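Local coordinates for protein UDP-N-acetylenolpyruvoylglucosamine reductase (Listeria monocytogenes, PDB 3TX1) that probably reduces UDP-N-acetylenolpyruvoylglucosamine to UDP-N-acetylmuramate with NADPH, using bound FAD, in the peptidoglycan pathway of cell wall formation, at residues Ala67-His75 with Val174-Lys182; Cys242-His252 with Asp308-Lys316. All blocks are in the same frame, centred on the assembly; numbering follows the deposited sequence.

Interaction 1 (Ala67-His75 with Val174-Lys182); sequences AQEVVAYCH and VLTQTGELK
Gln68 reaches from the helix across the hairpin, and its NE2 donates to Gly179 O at 3.2 Å. The bond is well supported by its geometry: the N-H...O angle is 161°, and the approach lies both in the carbonyl plane of Gly179 and in the amide plane of Gln68. With CG lying opposite the carbonyl carbon (chi1 -75°) and the chain extended beyond it, Gln68 crosses Leu175 and Leu181 at about right angles. Leu175 CD2 meets Gln68 CG at 3.6 Å, whereas its CD1 lies 4.1 Å from Val71 CG2 and close to Ala67 CB. Val71 divides its branches: CG1 is 3.6 Å from Gly179 CA, at the end of the Thr176-Gly179 type I turn. There the backbones come nearest, 4.6 Å between the CA atoms of Ala72 and Gly179. One helical turn past Val71, the His75 ring lies face-on to Thr178 CA, a CH-pi contact with 4.2 Å to the ring centroid and only 12° off its normal. One water bridges Val71 O and Gln177 O. A helix thus packs on the turn of a beta hairpin, joining helix 64-76 to the antiparallel sheet within the FAD-binding PCMH-type domain.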
# COMPACT_ATOMS: atom_id res chain seq x y z
N ALA A 67 1.81 14.92 -13.12
CA ALA A 67 0.82 13.93 -12.71
C ALA A 67 -0.54 14.32 -13.27
O ALA A 67 -1.29 13.46 -13.71
CB ALA A 67 0.78 13.73 -11.20
N GLN A 68 -0.81 15.62 -13.29
CA GLN A 68 -2.06 16.20 -13.76
C GLN A 68 -2.32 15.96 -15.23
O GLN A 68 -3.39 15.51 -15.63
CB GLN A 68 -2.04 17.69 -13.52
CG GLN A 68 -2.26 18.02 -12.05
CD GLN A 68 -2.42 19.49 -11.79
OE1 GLN A 68 -1.43 20.23 -11.75
NE2 GLN A 68 -3.66 19.94 -11.61
N GLU A 69 -1.34 16.25 -16.04
CA GLU A 69 -1.50 16.09 -17.44
C GLU A 69 -1.83 14.64 -17.79
O GLU A 69 -2.69 14.38 -18.65
CB GLU A 69 -0.24 16.58 -18.14
CG GLU A 69 -0.06 18.08 -18.01
CD GLU A 69 1.21 18.56 -18.67
OE1 GLU A 69 2.25 18.01 -18.25
OE2 GLU A 69 1.17 19.47 -19.59
N VAL A 70 -1.20 13.71 -17.10
CA VAL A 70 -1.39 12.30 -17.42
C VAL A 70 -2.76 11.80 -16.98
O VAL A 70 -3.45 11.11 -17.75
CB VAL A 70 -0.22 11.44 -16.88
CG1 VAL A 70 -0.45 9.96 -17.13
CG2 VAL A 70 1.09 11.89 -17.51
N VAL A 71 -3.16 12.19 -15.77
CA VAL A 71 -4.48 11.85 -15.25
C VAL A 71 -5.56 12.43 -16.12
O VAL A 71 -6.54 11.76 -16.44
CB VAL A 71 -4.69 12.37 -13.82
CG1 VAL A 71 -6.16 12.36 -13.41
CG2 VAL A 71 -3.90 11.53 -12.86
N ALA A 72 -5.38 13.67 -16.53
CA ALA A 72 -6.38 14.31 -17.39
C ALA A 72 -6.43 13.61 -18.73
O ALA A 72 -7.50 13.29 -19.22
CB ALA A 72 -6.10 15.78 -17.56
N TYR A 73 -5.25 13.33 -19.29
CA TYR A 73 -5.17 12.71 -20.60
C TYR A 73 -5.89 11.37 -20.63
O TYR A 73 -6.66 11.10 -21.56
CB TYR A 73 -3.71 12.54 -21.03
CG TYR A 73 -3.53 11.93 -22.38
CD1 TYR A 73 -3.31 12.71 -23.50
CD2 TYR A 73 -3.59 10.57 -22.54
CE1 TYR A 73 -3.15 12.14 -24.76
CE2 TYR A 73 -3.43 9.98 -23.78
CZ TYR A 73 -3.21 10.77 -24.89
OH TYR A 73 -3.06 10.16 -26.12
N CYS A 74 -5.64 10.55 -19.60
CA CYS A 74 -6.26 9.23 -19.51
C CYS A 74 -7.75 9.30 -19.31
O CYS A 74 -8.51 8.47 -19.87
CB CYS A 74 -5.63 8.41 -18.40
SG CYS A 74 -3.98 7.90 -18.87
N HIS A 75 -8.18 10.27 -18.48
CA HIS A 75 -9.59 10.51 -18.27
C HIS A 75 -10.22 10.82 -19.57
O HIS A 75 -11.07 10.07 -20.02
CB HIS A 75 -9.83 11.65 -17.32
CG HIS A 75 -11.29 11.86 -16.97
ND1 HIS A 75 -11.90 11.18 -15.99
CD2 HIS A 75 -12.25 12.70 -17.51
CE1 HIS A 75 -13.18 11.57 -15.90
NE2 HIS A 75 -13.39 12.50 -16.83
N VAL A 174 -4.69 16.40 -3.35
CA VAL A 174 -5.16 15.32 -4.15
C VAL A 174 -5.52 15.70 -5.60
O VAL A 174 -5.67 16.88 -5.93
CB VAL A 174 -6.36 14.76 -3.37
CG1 VAL A 174 -7.61 14.61 -4.23
CG2 VAL A 174 -5.98 13.52 -2.62
N LEU A 175 -5.64 14.69 -6.46
CA LEU A 175 -6.10 14.87 -7.83
C LEU A 175 -7.39 14.11 -8.03
O LEU A 175 -7.49 12.92 -7.75
CB LEU A 175 -5.08 14.41 -8.88
CG LEU A 175 -3.77 15.21 -9.09
CD1 LEU A 175 -3.09 14.76 -10.39
CD2 LEU A 175 -3.94 16.71 -9.13
N THR A 176 -8.38 14.82 -8.51
CA THR A 176 -9.65 14.20 -8.84
C THR A 176 -9.44 13.44 -10.15
O THR A 176 -8.45 13.63 -10.87
CB THR A 176 -10.75 15.24 -8.99
OG1 THR A 176 -10.53 16.02 -10.17
CG2 THR A 176 -10.77 16.18 -7.78
N GLN A 177 -10.39 12.57 -10.47
CA GLN A 177 -10.27 11.76 -11.69
C GLN A 177 -10.15 12.58 -12.96
O GLN A 177 -9.66 12.09 -13.98
CB GLN A 177 -11.41 10.76 -11.79
CG GLN A 177 -11.26 9.52 -10.92
CD GLN A 177 -12.26 8.42 -11.30
OE1 GLN A 177 -13.27 8.68 -11.97
NE2 GLN A 177 -11.97 7.19 -10.89
N THR A 178 -10.60 13.84 -12.91
CA THR A 178 -10.50 14.68 -14.10
C THR A 178 -9.11 15.31 -14.19
O THR A 178 -8.75 15.86 -15.22
CB THR A 178 -11.57 15.78 -14.16
OG1 THR A 178 -11.24 16.82 -13.25
CG2 THR A 178 -12.96 15.27 -13.86
N GLY A 179 -8.31 15.21 -13.12
CA GLY A 179 -6.99 15.83 -13.14
C GLY A 179 -6.81 17.09 -12.31
O GLY A 179 -5.68 17.56 -12.18
N GLU A 180 -7.87 17.63 -11.71
CA GLU A 180 -7.74 18.88 -10.93
C GLU A 180 -7.17 18.72 -9.53
O GLU A 180 -7.53 17.78 -8.86
CB GLU A 180 -9.11 19.55 -10.74
CG GLU A 180 -9.96 19.59 -11.99
CD GLU A 180 -11.00 20.71 -12.02
OE1 GLU A 180 -11.00 21.58 -11.12
OE2 GLU A 180 -11.77 20.73 -12.99
N LEU A 181 -6.32 19.64 -9.06
CA LEU A 181 -5.93 19.58 -7.66
C LEU A 181 -7.11 19.90 -6.77
O LEU A 181 -7.98 20.68 -7.11
CB LEU A 181 -4.84 20.56 -7.25
CG LEU A 181 -3.36 20.41 -7.54
CD1 LEU A 181 -3.04 21.23 -8.78
CD2 LEU A 181 -2.64 21.01 -6.36
N LYS A 182 -7.10 19.31 -5.59
CA LYS A 182 -8.10 19.60 -4.62
C LYS A 182 -7.35 19.46 -3.30
O LYS A 182 -6.74 18.42 -3.05
CB LYS A 182 -9.29 18.65 -4.73
CG LYS A 182 -10.41 19.04 -3.80
CD LYS A 182 -11.63 18.14 -3.87
CE LYS A 182 -12.80 18.79 -3.15
NZ LYS A 182 -13.23 20.02 -3.88
O HOH W 1 -8.41 9.58 -14.83

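Interaction 2 (Cys242-His252 with Asp308-Lys316); sequences CGSVFKRPPGH and DVELETEVK. With FAD (flavin-adenine dinucleotide), chain B; SO4 (sulfate ion), chain E.
Phe246 and Thr313 form a single antiparallel bridge of the non-hydrogen-bonded kind in the MurB C-terminal domain. The evidence lies in the two flanking bonds: Glu314 N donates to Val245 O at 2.9 Å and Lys247 N donates to Glu312 O at 2.8 Å, one bond on each side of the pair, as a non-hydrogen-bonded antiparallel pair requires.

The Phe246 side chain can be traced outward from this bridge. Its CB lies beside Glu312 O, and a chi1 of -63° turns CG away from the carbonyl carbon and the ring toward Leu311. CG and CD2 come under Leu311 CB, CD2 at 3.5 Å, in a CH-pi contact over one face; Leu311 CD1 sits above the ring centre on that face. Val245 CG1 covers the opposite face nearer the rim, and Glu312 O lies at the edge, in plane. Farther out, CE2 meets Thr313 CG2 at 4.0 Å. Helix 289-307 supplies Ile296 and Val299 to enclose the ring further.

Beyond Phe246, toward His252 and Val309, Pro249 CB touches Val309 CG1 at 3.7 Å while its CG meets Leu311 CD2. At the other end Cys242 CB packs on Val315 CG2, and Gly243 CA lies 3.4 Å from C9 of the flavin. Next to the bridge stand Ser244, the predicted proton donor, and Glu314, predicted to be in the active site, where Ser244 O approaches Glu314 CG; the Glu314 side chain touches Arg194, also a predicted active-site residue. Lys247 runs extended along the second segment, its CE passing close to Thr313 O. Lys316 ends the segment with NZ donating at 2.8 Å to O2 of a sulfate that probably came from the crystallisation liquor.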
# COMPACT_ATOMS: atom_id res chain seq x y z
N CYS A 242 2.79 -9.54 1.05
CA CYS A 242 1.86 -8.42 1.11
C CYS A 242 1.66 -8.39 2.63
O CYS A 242 2.51 -8.92 3.39
CB CYS A 242 0.61 -8.62 0.26
SG CYS A 242 -0.22 -10.23 0.27
N GLY A 243 0.61 -7.83 3.17
CA GLY A 243 0.68 -7.94 4.64
C GLY A 243 -0.08 -9.12 5.16
O GLY A 243 0.07 -10.25 4.70
N SER A 244 -0.93 -8.82 6.11
CA SER A 244 -1.85 -9.77 6.57
C SER A 244 -2.73 -9.88 5.32
O SER A 244 -3.25 -8.88 4.84
CB SER A 244 -2.61 -9.20 7.76
OG SER A 244 -3.06 -10.22 8.64
N VAL A 245 -2.83 -11.07 4.76
CA VAL A 245 -3.62 -11.33 3.56
C VAL A 245 -5.15 -11.15 3.73
O VAL A 245 -5.82 -10.77 2.80
CB VAL A 245 -3.29 -12.76 3.00
CG1 VAL A 245 -4.31 -13.21 1.98
CG2 VAL A 245 -1.91 -12.82 2.38
N PHE A 246 -5.71 -11.42 4.90
CA PHE A 246 -7.17 -11.40 5.07
C PHE A 246 -7.71 -10.42 6.11
O PHE A 246 -7.06 -10.16 7.10
CB PHE A 246 -7.67 -12.81 5.47
CG PHE A 246 -7.43 -13.86 4.41
CD1 PHE A 246 -6.33 -14.69 4.49
CD2 PHE A 246 -8.30 -14.00 3.34
CE1 PHE A 246 -6.11 -15.64 3.51
CE2 PHE A 246 -8.09 -14.95 2.35
CZ PHE A 246 -7.00 -15.78 2.44
N LYS A 247 -8.93 -9.94 5.93
CA LYS A 247 -9.55 -9.11 6.97
C LYS A 247 -9.82 -10.03 8.15
O LYS A 247 -9.81 -11.25 8.02
CB LYS A 247 -10.86 -8.50 6.46
CG LYS A 247 -10.73 -7.84 5.10
CD LYS A 247 -12.02 -7.19 4.62
CE LYS A 247 -11.76 -6.35 3.36
NZ LYS A 247 -12.88 -5.43 3.04
N ARG A 248 -10.09 -9.48 9.32
CA ARG A 248 -10.35 -10.36 10.45
C ARG A 248 -11.85 -10.73 10.49
O ARG A 248 -12.72 -9.86 10.59
CB ARG A 248 -9.84 -9.73 11.75
CG ARG A 248 -9.84 -10.66 12.96
CD ARG A 248 -9.68 -9.89 14.28
NE ARG A 248 -8.30 -9.62 14.76
CZ ARG A 248 -7.41 -8.77 14.22
NH1 ARG A 248 -7.66 -8.14 13.08
NH2 ARG A 248 -6.23 -8.60 14.81
N PRO A 249 -12.13 -12.03 10.42
CA PRO A 249 -13.50 -12.53 10.53
C PRO A 249 -14.06 -12.31 11.93
O PRO A 249 -13.36 -12.55 12.91
CB PRO A 249 -13.35 -14.02 10.25
CG PRO A 249 -11.96 -14.34 10.69
CD PRO A 249 -11.14 -13.13 10.37
N PRO A 250 -15.31 -11.86 12.01
CA PRO A 250 -15.94 -11.57 13.30
C PRO A 250 -15.46 -12.57 14.35
O PRO A 250 -15.71 -13.77 14.23
CB PRO A 250 -17.44 -11.72 12.99
CG PRO A 250 -17.55 -11.39 11.54
CD PRO A 250 -16.28 -11.91 10.91
N GLY A 251 -14.78 -12.07 15.38
CA GLY A 251 -14.40 -12.87 16.53
C GLY A 251 -13.52 -14.07 16.27
O GLY A 251 -13.67 -15.13 16.87
N HIS A 252 -12.57 -13.91 15.36
CA HIS A 252 -11.68 -14.97 15.03
C HIS A 252 -10.45 -14.30 14.65
O HIS A 252 -10.47 -13.16 14.20
CB HIS A 252 -12.17 -15.67 13.81
CG HIS A 252 -12.95 -16.91 14.11
ND1 HIS A 252 -12.44 -17.92 14.80
CD2 HIS A 252 -14.22 -17.28 13.74
CE1 HIS A 252 -13.35 -18.89 14.89
NE2 HIS A 252 -14.43 -18.50 14.24
N ASP A 308 -16.54 -23.20 8.22
CA ASP A 308 -17.63 -22.40 7.66
C ASP A 308 -17.45 -20.92 7.88
O ASP A 308 -18.40 -20.22 8.24
CB ASP A 308 -18.99 -22.80 8.22
CG ASP A 308 -20.13 -22.03 7.55
OD1 ASP A 308 -19.97 -21.60 6.37
OD2 ASP A 308 -21.19 -21.85 8.21
N VAL A 309 -16.24 -20.43 7.66
CA VAL A 309 -15.97 -19.03 7.86
C VAL A 309 -15.40 -18.50 6.56
O VAL A 309 -14.52 -19.14 5.98
CB VAL A 309 -14.97 -18.82 9.01
CG1 VAL A 309 -14.69 -17.34 9.22
CG2 VAL A 309 -15.45 -19.47 10.30
N GLU A 310 -15.91 -17.35 6.11
CA GLU A 310 -15.48 -16.65 4.89
C GLU A 310 -14.29 -15.75 5.11
O GLU A 310 -14.43 -14.67 5.69
CB GLU A 310 -16.59 -15.73 4.39
CG GLU A 310 -17.82 -16.41 3.83
CD GLU A 310 -17.60 -17.04 2.46
OE1 GLU A 310 -18.60 -17.09 1.67
OE2 GLU A 310 -16.45 -17.47 2.18
N LEU A 311 -13.12 -16.15 4.64
CA LEU A 311 -11.98 -15.26 4.78
C LEU A 311 -12.00 -14.33 3.59
O LEU A 311 -11.98 -14.77 2.46
CB LEU A 311 -10.67 -16.01 4.88
CG LEU A 311 -10.39 -16.70 6.21
CD1 LEU A 311 -9.18 -17.59 6.08
CD2 LEU A 311 -10.20 -15.69 7.33
N GLU A 312 -12.10 -13.04 3.85
CA GLU A 312 -12.13 -12.09 2.76
C GLU A 312 -10.81 -11.40 2.70
O GLU A 312 -10.21 -11.09 3.74
CB GLU A 312 -13.32 -11.18 2.92
CG GLU A 312 -14.57 -12.06 2.89
CD GLU A 312 -15.90 -11.34 3.03
OE1 GLU A 312 -15.90 -10.14 3.45
OE2 GLU A 312 -16.94 -12.01 2.74
N THR A 313 -10.30 -11.21 1.50
CA THR A 313 -8.98 -10.63 1.38
C THR A 313 -8.94 -9.16 1.85
O THR A 313 -9.89 -8.41 1.67
CB THR A 313 -8.47 -10.70 -0.07
OG1 THR A 313 -9.44 -10.12 -0.93
CG2 THR A 313 -8.25 -12.11 -0.51
N GLU A 314 -7.86 -8.79 2.52
CA GLU A 314 -7.62 -7.42 2.88
C GLU A 314 -6.82 -6.86 1.71
O GLU A 314 -7.19 -5.85 1.13
CB GLU A 314 -6.89 -7.32 4.24
CG GLU A 314 -5.93 -6.14 4.47
CD GLU A 314 -6.58 -4.76 4.61
OE1 GLU A 314 -5.99 -3.87 5.29
OE2 GLU A 314 -7.67 -4.53 4.05
N VAL A 315 -5.75 -7.55 1.33
CA VAL A 315 -4.91 -7.19 0.20
C VAL A 315 -5.72 -6.99 -1.12
O VAL A 315 -6.67 -7.75 -1.40
CB VAL A 315 -3.87 -8.31 0.01
CG1 VAL A 315 -4.55 -9.59 -0.49
CG2 VAL A 315 -2.80 -7.89 -0.96
N LYS A 316 -5.35 -5.99 -1.92
CA LYS A 316 -6.07 -5.68 -3.19
C LYS A 316 -5.64 -6.61 -4.28
O LYS A 316 -4.44 -6.92 -4.38
CB LYS A 316 -5.77 -4.27 -3.73
CG LYS A 316 -6.02 -3.11 -2.80
CD LYS A 316 -7.49 -2.98 -2.46
CE LYS A 316 -7.64 -1.88 -1.42
NZ LYS A 316 -9.06 -1.70 -0.98
PA FAD B . -0.05 -0.29 -2.73
O1A FAD B . 0.87 0.11 -3.83
O2A FAD B . -0.02 -1.70 -2.21
O5B FAD B . -1.56 -0.06 -3.20
C5B FAD B . -2.45 0.09 -2.10
C4B FAD B . -3.75 0.76 -2.50
O4B FAD B . -3.63 2.17 -2.39
C3B FAD B . -4.23 0.49 -3.91
O3B FAD B . -5.67 0.66 -3.88
C2B FAD B . -3.59 1.66 -4.66
O2B FAD B . -4.15 2.04 -5.93
C1B FAD B . -3.84 2.77 -3.67
N9A FAD B . -2.81 3.78 -3.79
C8A FAD B . -1.48 3.63 -3.72
N7A FAD B . -0.88 4.85 -3.79
C5A FAD B . -1.83 5.81 -3.91
C6A FAD B . -1.91 7.28 -4.07
N6A FAD B . -0.82 8.09 -4.13
N1A FAD B . -3.15 7.83 -4.16
C2A FAD B . -4.26 7.10 -4.10
N3A FAD B . -4.27 5.77 -3.99
C4A FAD B . -3.11 5.08 -3.90
N1 FAD B . -1.05 -2.10 6.69
C2 FAD B . -1.48 -1.60 7.88
O2 FAD B . -2.44 -0.81 7.89
N3 FAD B . -0.92 -1.89 9.06
C4 FAD B . 0.11 -2.71 9.20
O4 FAD B . 0.58 -2.98 10.32
C4X FAD B . 0.63 -3.29 7.95
N5 FAD B . 1.66 -4.13 8.00
C5X FAD B . 2.18 -4.69 6.89
C6 FAD B . 3.27 -5.53 7.02
C7 FAD B . 3.84 -6.10 5.92
C7M FAD B . 5.02 -7.03 6.08
C8 FAD B . 3.27 -5.76 4.60
C8M FAD B . 3.82 -6.35 3.35
C9 FAD B . 2.19 -4.93 4.47
C9A FAD B . 1.61 -4.37 5.58
N10 FAD B . 0.51 -3.48 5.48
C10 FAD B . -0.00 -2.93 6.67
C1' FAD B . -0.09 -3.18 4.17
C2' FAD B . 0.55 -1.97 3.52
O2' FAD B . 1.80 -1.68 4.14
C3' FAD B . -0.33 -0.74 3.69
O3' FAD B . -1.61 -1.08 3.18
C4' FAD B . 0.27 0.42 2.90
O4' FAD B . -0.19 1.69 3.41
C5' FAD B . 0.03 0.31 1.41
O5' FAD B . 1.03 1.08 0.78
P FAD B . 1.42 0.95 -0.75
O1P FAD B . 2.05 2.25 -1.09
O2P FAD B . 2.20 -0.31 -0.82
O3P FAD B . 0.06 0.73 -1.51
S SO4 E . -10.42 0.78 -3.50
O1 SO4 E . -10.67 2.22 -3.72
O2 SO4 E . -10.32 0.51 -2.04
O3 SO4 E . -11.53 -0.01 -4.09
O4 SO4 E . -9.17 0.35 -4.16

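From the N terminus, helix 64-76 opens interaction 1, and the chain passes through 98 intervening residues before the hairpin at 174-182 closes it. Interaction 2 opens later, after strand 204-214 and helix 217-234, and its 55-residue loop, holding helices 254-260 and 289-307, closes at 308-316. The two loops therefore follow in series, neither nesting nor crossing. The centres of interactions 1 and 2 are about 33 Å apart, on opposite sides of the chain's centre. The nearest atoms of interactions 1 and 2 are about 14 Å apart. Interaction 1 belongs to the FAD-binding region and interaction 2 to the C-terminal domain. A link nevertheless runs back: Lys316 makes backbone hydrogen bonds with Asn89 and Ile91, both within the first loop, and Asn89 also binds FAD.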